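Local coordinates for DUF1955 domain-containing protein (Sulfolobus tokodaii, PDB 1WY6), which is of unknown function but folds as an all-helical repeat protein from a hyperthermophilic archaeon, at residues A[28-33]-A[63-68]; A[108-113]-A[136-141]. All coordinates share one frame; numbering follows the deposited sequence.

Contact 1 of 2, residues A[28-33]-A[63-68]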
loop_
_atom_site.group_PDB
_atom_site.type_symbol
_atom_site.label_atom_id
_atom_site.label_comp_id
_atom_site.label_asym_id
_atom_site.label_seq_id
_atom_site.Cartn_x
_atom_site.Cartn_y
_atom_site.Cartn_z
ATOM N N LYS A 28 -5.157 20.839 -3.087
ATOM C CA LYS A 28 -4.814 22.232 -3.321
ATOM C C LYS A 28 -4.090 22.751 -2.081
ATOM O O LYS A 28 -3.030 23.371 -2.181
ATOM C CB LYS A 28 -6.091 23.039 -3.588
ATOM C CG LYS A 28 -5.869 24.527 -3.801
ATOM C CD LYS A 28 -7.196 25.248 -4.014
ATOM C CE LYS A 28 -7.002 26.758 -4.130
ATOM N NZ LYS A 28 -6.240 27.140 -5.352
ATOM N N ILE A 29 -4.668 22.486 -0.913
ATOM C CA ILE A 29 -4.079 22.890 0.364
ATOM C C ILE A 29 -2.684 22.268 0.520
ATOM O O ILE A 29 -1.720 22.952 0.873
ATOM C CB ILE A 29 -4.940 22.417 1.552
ATOM C CG1 ILE A 29 -6.370 22.946 1.422
ATOM C CG2 ILE A 29 -4.338 22.921 2.862
ATOM C CD1 ILE A 29 -6.491 24.401 1.664
ATOM N N VAL A 30 -2.581 20.969 0.256
ATOM C CA VAL A 30 -1.301 20.273 0.374
ATOM C C VAL A 30 -0.221 20.880 -0.523
ATOM O O VAL A 30 0.925 21.021 -0.107
ATOM C CB VAL A 30 -1.444 18.765 0.037
ATOM C CG1 VAL A 30 -0.074 18.115 -0.044
ATOM C CG2 VAL A 30 -2.286 18.073 1.097
ATOM N N LEU A 31 -0.583 21.231 -1.753
ATOM C CA LEU A 31 0.374 21.819 -2.678
ATOM C C LEU A 31 0.805 23.209 -2.228
ATOM O O LEU A 31 1.870 23.682 -2.616
ATOM C CB LEU A 31 -0.207 21.879 -4.092
ATOM C CG LEU A 31 -0.505 20.521 -4.744
ATOM C CD1 LEU A 31 -1.013 20.721 -6.170
ATOM C CD2 LEU A 31 0.760 19.674 -4.744
ATOM N N GLU A 32 -0.026 23.864 -1.421
ATOM C CA GLU A 32 0.314 25.181 -0.903
ATOM C C GLU A 32 1.471 24.984 0.071
ATOM O O GLU A 32 2.502 25.635 -0.041
ATOM C CB GLU A 32 -0.872 25.810 -0.156
ATOM C CG GLU A 32 -2.110 26.065 -1.007
ATOM C CD GLU A 32 -3.238 26.721 -0.216
ATOM O OE1 GLU A 32 -4.392 26.710 -0.699
ATOM O OE2 GLU A 32 -2.970 27.254 0.887
ATOM N N ILE A 33 1.283 24.070 1.022
ATOM C CA ILE A 33 2.291 23.755 2.032
ATOM C C ILE A 33 3.598 23.344 1.364
ATOM O O ILE A 33 4.685 23.754 1.782
ATOM C CB ILE A 33 1.824 22.592 2.937
ATOM C CG1 ILE A 33 0.543 22.980 3.682
ATOM C CG2 ILE A 33 2.932 22.211 3.908
ATOM C CD1 ILE A 33 0.688 24.203 4.585
ATOM N N ASP A 63 -2.089 9.279 -6.314
ATOM C CA ASP A 63 -1.852 9.614 -7.718
ATOM C C ASP A 63 -1.560 11.110 -7.872
ATOM O O ASP A 63 -0.800 11.527 -8.737
ATOM C CB ASP A 63 -3.087 9.280 -8.558
ATOM C CG ASP A 63 -3.207 7.800 -8.878
ATOM O OD1 ASP A 63 -4.307 7.393 -9.295
ATOM O OD2 ASP A 63 -2.220 7.049 -8.731
ATOM N N LYS A 64 -2.172 11.923 -7.024
ATOM C CA LYS A 64 -1.978 13.363 -7.132
ATOM C C LYS A 64 -0.813 13.915 -6.336
ATOM O O LYS A 64 -0.056 14.745 -6.839
ATOM C CB LYS A 64 -3.254 14.091 -6.724
ATOM C CG LYS A 64 -4.338 14.092 -7.791
ATOM C CD LYS A 64 -5.626 14.680 -7.249
ATOM C CE LYS A 64 -6.563 15.097 -8.370
ATOM N NZ LYS A 64 -6.677 14.050 -9.415
ATOM N N ILE A 65 -0.644 13.439 -5.109
ATOM C CA ILE A 65 0.413 13.978 -4.265
ATOM C C ILE A 65 1.455 13.005 -3.719
ATOM O O ILE A 65 2.355 13.409 -2.991
ATOM C CB ILE A 65 -0.218 14.740 -3.088
ATOM C CG1 ILE A 65 -1.015 13.775 -2.202
ATOM C CG2 ILE A 65 -1.158 15.819 -3.624
ATOM C CD1 ILE A 65 -1.675 14.441 -1.006
ATOM N N GLY A 66 1.345 11.733 -4.071
ATOM C CA GLY A 66 2.304 10.764 -3.574
ATOM C C GLY A 66 3.750 11.162 -3.819
ATOM O O GLY A 66 4.597 11.026 -2.939
ATOM N N SER A 67 4.020 11.666 -5.019
ATOM C CA SER A 67 5.363 12.062 -5.426
ATOM C C SER A 67 6.032 13.136 -4.573
ATOM O O SER A 67 7.250 13.280 -4.622
ATOM C CB SER A 67 5.348 12.512 -6.894
ATOM O OG SER A 67 4.545 13.668 -7.076
ATOM N N TYR A 68 5.253 13.889 -3.799
ATOM C CA TYR A 68 5.822 14.937 -2.945
ATOM C C TYR A 68 6.357 14.422 -1.615
ATOM O O TYR A 68 6.965 15.180 -0.852
ATOM C CB TYR A 68 4.791 16.026 -2.645
ATOM C CG TYR A 68 4.428 16.876 -3.835
ATOM C CD1 TYR A 68 3.425 16.484 -4.712
ATOM C CD2 TYR A 68 5.106 18.066 -4.094
ATOM C CE1 TYR A 68 3.100 17.258 -5.826
ATOM C CE2 TYR A 68 4.792 18.849 -5.199
ATOM C CZ TYR A 68 3.788 18.442 -6.061
ATOM O OH TYR A 68 3.460 19.221 -7.148
#

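Contact 2 of 2, residues A[108-113]-A[136-141]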
loop_
_atom_site.group_PDB
_atom_site.type_symbol
_atom_site.label_atom_id
_atom_site.label_comp_id
_atom_site.label_asym_id
_atom_site.label_seq_id
_atom_site.Cartn_x
_atom_site.Cartn_y
_atom_site.Cartn_z
ATOM N N ASP A 108 6.429 -9.299 9.607
ATOM C CA ASP A 108 5.205 -9.411 10.388
ATOM C C ASP A 108 4.001 -8.860 9.630
ATOM O O ASP A 108 2.965 -9.507 9.569
ATOM C CB ASP A 108 5.374 -8.679 11.731
ATOM C CG ASP A 108 5.650 -7.187 11.567
ATOM O OD1 ASP A 108 6.325 -6.799 10.591
ATOM O OD2 ASP A 108 5.209 -6.401 12.432
ATOM N N LYS A 109 4.145 -7.669 9.056
ATOM C CA LYS A 109 3.060 -7.041 8.301
ATOM C C LYS A 109 2.716 -7.870 7.059
ATOM O O LYS A 109 1.547 -8.120 6.777
ATOM C CB LYS A 109 3.457 -5.613 7.906
ATOM C CG LYS A 109 3.760 -4.701 9.105
ATOM C CD LYS A 109 2.525 -4.538 9.997
ATOM C CE LYS A 109 2.861 -3.937 11.356
ATOM N NZ LYS A 109 3.387 -2.556 11.262
ATOM N N LEU A 110 3.736 -8.308 6.327
ATOM C CA LEU A 110 3.525 -9.134 5.133
ATOM C C LEU A 110 2.792 -10.444 5.458
ATOM O O LEU A 110 1.953 -10.898 4.676
ATOM C CB LEU A 110 4.870 -9.443 4.462
ATOM C CG LEU A 110 5.588 -8.226 3.871
ATOM C CD1 LEU A 110 6.998 -8.601 3.436
ATOM C CD2 LEU A 110 4.773 -7.687 2.692
ATOM N N GLU A 111 3.109 -11.051 6.604
ATOM C CA GLU A 111 2.450 -12.302 7.008
ATOM C C GLU A 111 0.986 -12.067 7.370
ATOM O O GLU A 111 0.121 -12.889 7.062
ATOM C CB GLU A 111 3.162 -12.939 8.198
ATOM C CG GLU A 111 4.579 -13.367 7.902
ATOM C CD GLU A 111 5.080 -14.389 8.904
ATOM O OE1 GLU A 111 6.306 -14.629 8.947
ATOM O OE2 GLU A 111 4.238 -14.958 9.640
ATOM N N GLU A 112 0.716 -10.951 8.036
ATOM C CA GLU A 112 -0.656 -10.595 8.392
ATOM C C GLU A 112 -1.495 -10.495 7.108
ATOM O O GLU A 112 -2.588 -11.051 7.019
ATOM C CB GLU A 112 -0.656 -9.266 9.153
ATOM C CG GLU A 112 -0.080 -9.397 10.557
ATOM C CD GLU A 112 0.380 -8.073 11.138
ATOM O OE1 GLU A 112 -0.094 -7.021 10.658
ATOM O OE2 GLU A 112 1.211 -8.086 12.078
ATOM N N ILE A 113 -0.977 -9.791 6.106
ATOM C CA ILE A 113 -1.686 -9.669 4.829
ATOM C C ILE A 113 -1.889 -11.070 4.239
ATOM O O ILE A 113 -2.962 -11.400 3.728
ATOM C CB ILE A 113 -0.878 -8.834 3.811
ATOM C CG1 ILE A 113 -0.900 -7.356 4.199
ATOM C CG2 ILE A 113 -1.450 -9.021 2.415
ATOM C CD1 ILE A 113 -2.283 -6.716 4.072
ATOM N N ARG A 136 8.147 -14.513 0.114
ATOM C CA ARG A 136 9.317 -15.332 -0.137
ATOM C C ARG A 136 10.572 -14.477 0.054
ATOM O O ARG A 136 11.619 -14.982 0.469
ATOM C CB ARG A 136 9.239 -15.918 -1.550
ATOM C CG ARG A 136 10.080 -17.157 -1.760
ATOM C CD ARG A 136 9.634 -17.900 -3.006
ATOM N NE ARG A 136 8.430 -18.692 -2.769
ATOM C CZ ARG A 136 7.506 -18.955 -3.688
ATOM N NH1 ARG A 136 6.449 -19.693 -3.379
ATOM N NH2 ARG A 136 7.622 -18.465 -4.912
ATOM N N ARG A 137 10.456 -13.176 -0.221
ATOM C CA ARG A 137 11.579 -12.253 -0.062
ATOM C C ARG A 137 11.938 -11.994 1.404
ATOM O O ARG A 137 13.028 -11.508 1.693
ATOM C CB ARG A 137 11.293 -10.911 -0.753
ATOM C CG ARG A 137 11.366 -10.936 -2.280
ATOM C CD ARG A 137 11.234 -9.525 -2.857
ATOM N NE ARG A 137 12.335 -8.655 -2.435
ATOM C CZ ARG A 137 12.319 -7.322 -2.504
ATOM N NH1 ARG A 137 11.252 -6.687 -2.981
ATOM N NH2 ARG A 137 13.371 -6.621 -2.087
ATOM N N VAL A 138 11.025 -12.297 2.327
ATOM C CA VAL A 138 11.307 -12.107 3.752
ATOM C C VAL A 138 11.560 -13.437 4.468
ATOM O O VAL A 138 11.649 -13.487 5.700
ATOM C CB VAL A 138 10.172 -11.328 4.502
ATOM C CG1 VAL A 138 10.254 -9.842 4.173
ATOM C CG2 VAL A 138 8.810 -11.870 4.130
ATOM N N GLY A 139 11.677 -14.511 3.693
ATOM C CA GLY A 139 11.951 -15.819 4.268
ATOM C C GLY A 139 10.760 -16.691 4.623
ATOM O O GLY A 139 10.926 -17.728 5.277
ATOM N N ASP A 140 9.568 -16.292 4.190
ATOM C CA ASP A 140 8.357 -17.051 4.483
ATOM C C ASP A 140 7.916 -17.917 3.299
ATOM O O ASP A 140 6.905 -17.626 2.650
ATOM C CB ASP A 140 7.216 -16.101 4.856
ATOM C CG ASP A 140 6.014 -16.829 5.426
ATOM O OD1 ASP A 140 5.896 -18.053 5.208
ATOM O OD2 ASP A 140 5.181 -16.174 6.086
ATOM N N GLU A 141 8.668 -18.982 3.033
ATOM C CA GLU A 141 8.356 -19.894 1.933
ATOM C C GLU A 141 7.041 -20.649 2.112
ATOM O O GLU A 141 6.308 -20.854 1.143
ATOM C CB GLU A 141 9.491 -20.903 1.728
ATOM C CG GLU A 141 10.620 -20.406 0.828
ATOM C CD GLU A 141 11.445 -19.303 1.463
ATOM O OE1 GLU A 141 12.275 -18.696 0.752
ATOM O OE2 GLU A 141 11.268 -19.047 2.673
#

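Contact 1 of 2, residues A[28-33]-A[63-68]
In this helical repeat protein, Val-30 and Leu-31 of helix 23-36 pack against Ile-65 of helix 55-65 and Tyr-68, three residues further on, a contact made entirely of apolar and aromatic side chains. The two backbones come closest at Leu-31 and Ile-65, whose CA atoms are 8.0 Å apart, and 175 Å² is buried in all. Val-30 and Ile-65 form the deeper part. Ile-65 reaches out with its longer branch: CG1 sits between the backbone N and the carbonyl carbon (chi1 64°), and the chain then runs straight on, so that CD1 meets Val-30 CG1 at 4.1 Å, the two side chains crossing at about a right angle. Val-30 also packs on Ala-14 of helix 7-19, while Ile-65 also touches Val-27, one turn before Leu-31 on helix 23-36. Leu-31 works nearer the surface. Its CB bond does not aim at the partner segment, yet the CD2 methyl comes in over one face of the Tyr-68 ring, 3.5 Å from CZ and the same from CE1. The Ile-65 CG2 methyl is a looser neighbour of Leu-31 CD2, at 4.4 Å, which puts one leucine methyl next to both Ile-65 and Tyr-68. Tyr-68 N donates a hydrogen bond to Ile-65 O at 3.0 Å. That same carbonyl oxygen lies in the plane of the Tyr-68 ring, at its edge, and Leu-31 CD2 ends only 3.6 Å from Tyr-68 OH.

Contact 2 of 2, residues A[108-113]-A[136-141]
Leu-110 and Glu-111 both turn CG away from their carbonyl carbons, beside the backbone N (chi1 -64° for Glu-111), whereas Asp-140 swings CG opposite its own N (chi1 -169°); these settings bring the side-chain ends together, Leu-110 meeting Val-138 and Glu-111 meeting Asp-140, where helix 107-117 faces the turn between helices 125-137 and 141-153. Leu-110 supplies the apolar half of the contact. Its CD1 methyl fits against both branches of Val-138, 3.6 Å from CG1 and 3.8 Å from CG2, and Leu-98, Leu-101 and Val-102 of helix 92-103 also touch the leucine. A Schellman motif ends helix 125-137: Gly-139, at positive phi, is the C-prime residue, with its N bonded to Arg-136 O and Asp-140 N bonded to Leu-135 O. Asp-140 then opens the next helix as its N-cap, OD1 accepting the N-H of Asp-143. The other oxygen, OD2, faces Glu-111 and lies 3.4 Å from OE1 and 3.3 Å from CD, the two carboxylate planes being 61° apart. The two oxygens are not hydrogen-bonded to each other, and nearby arginines probably offset their like charge: Arg-107 NE forms a salt bridge with Glu-111 OE1, Arg-115 NH2 forms one with OE2, and Arg-107 NH2 makes a long, weak ion pair with Asp-140 OD2. An alanine in place of Glu-111 would remove the carboxylate, probably leaving Arg-115 without this partner, Arg-107 with its long, weak pairing to Asp-140, and a gap beside Asp-140 OD2. The acidic pair is therefore likely to be tolerable because positive charge from helix 107-117 offsets it, while the N-terminal end of helix 141-153 probably helps to stabilise the capping aspartate.

Contact 1 and contact 2 lie on opposite sides of the centre of the chain, their own centres 32 Å apart and their nearest atoms about 19 Å apart, so they do not touch. Contact 1 closes along the chain before contact 2 opens. A route between them runs through helix 78-86: the disulfide between Cys-55 and Cys-83 ties it to helix 55-65 of contact 1, and Ile-113 of segment 108-113 packs on its Val-81. Contact 1 is apolar, whereas contact 2 sets an apolar pair beside an acidic one. No active site or ligand is known to which either could be related.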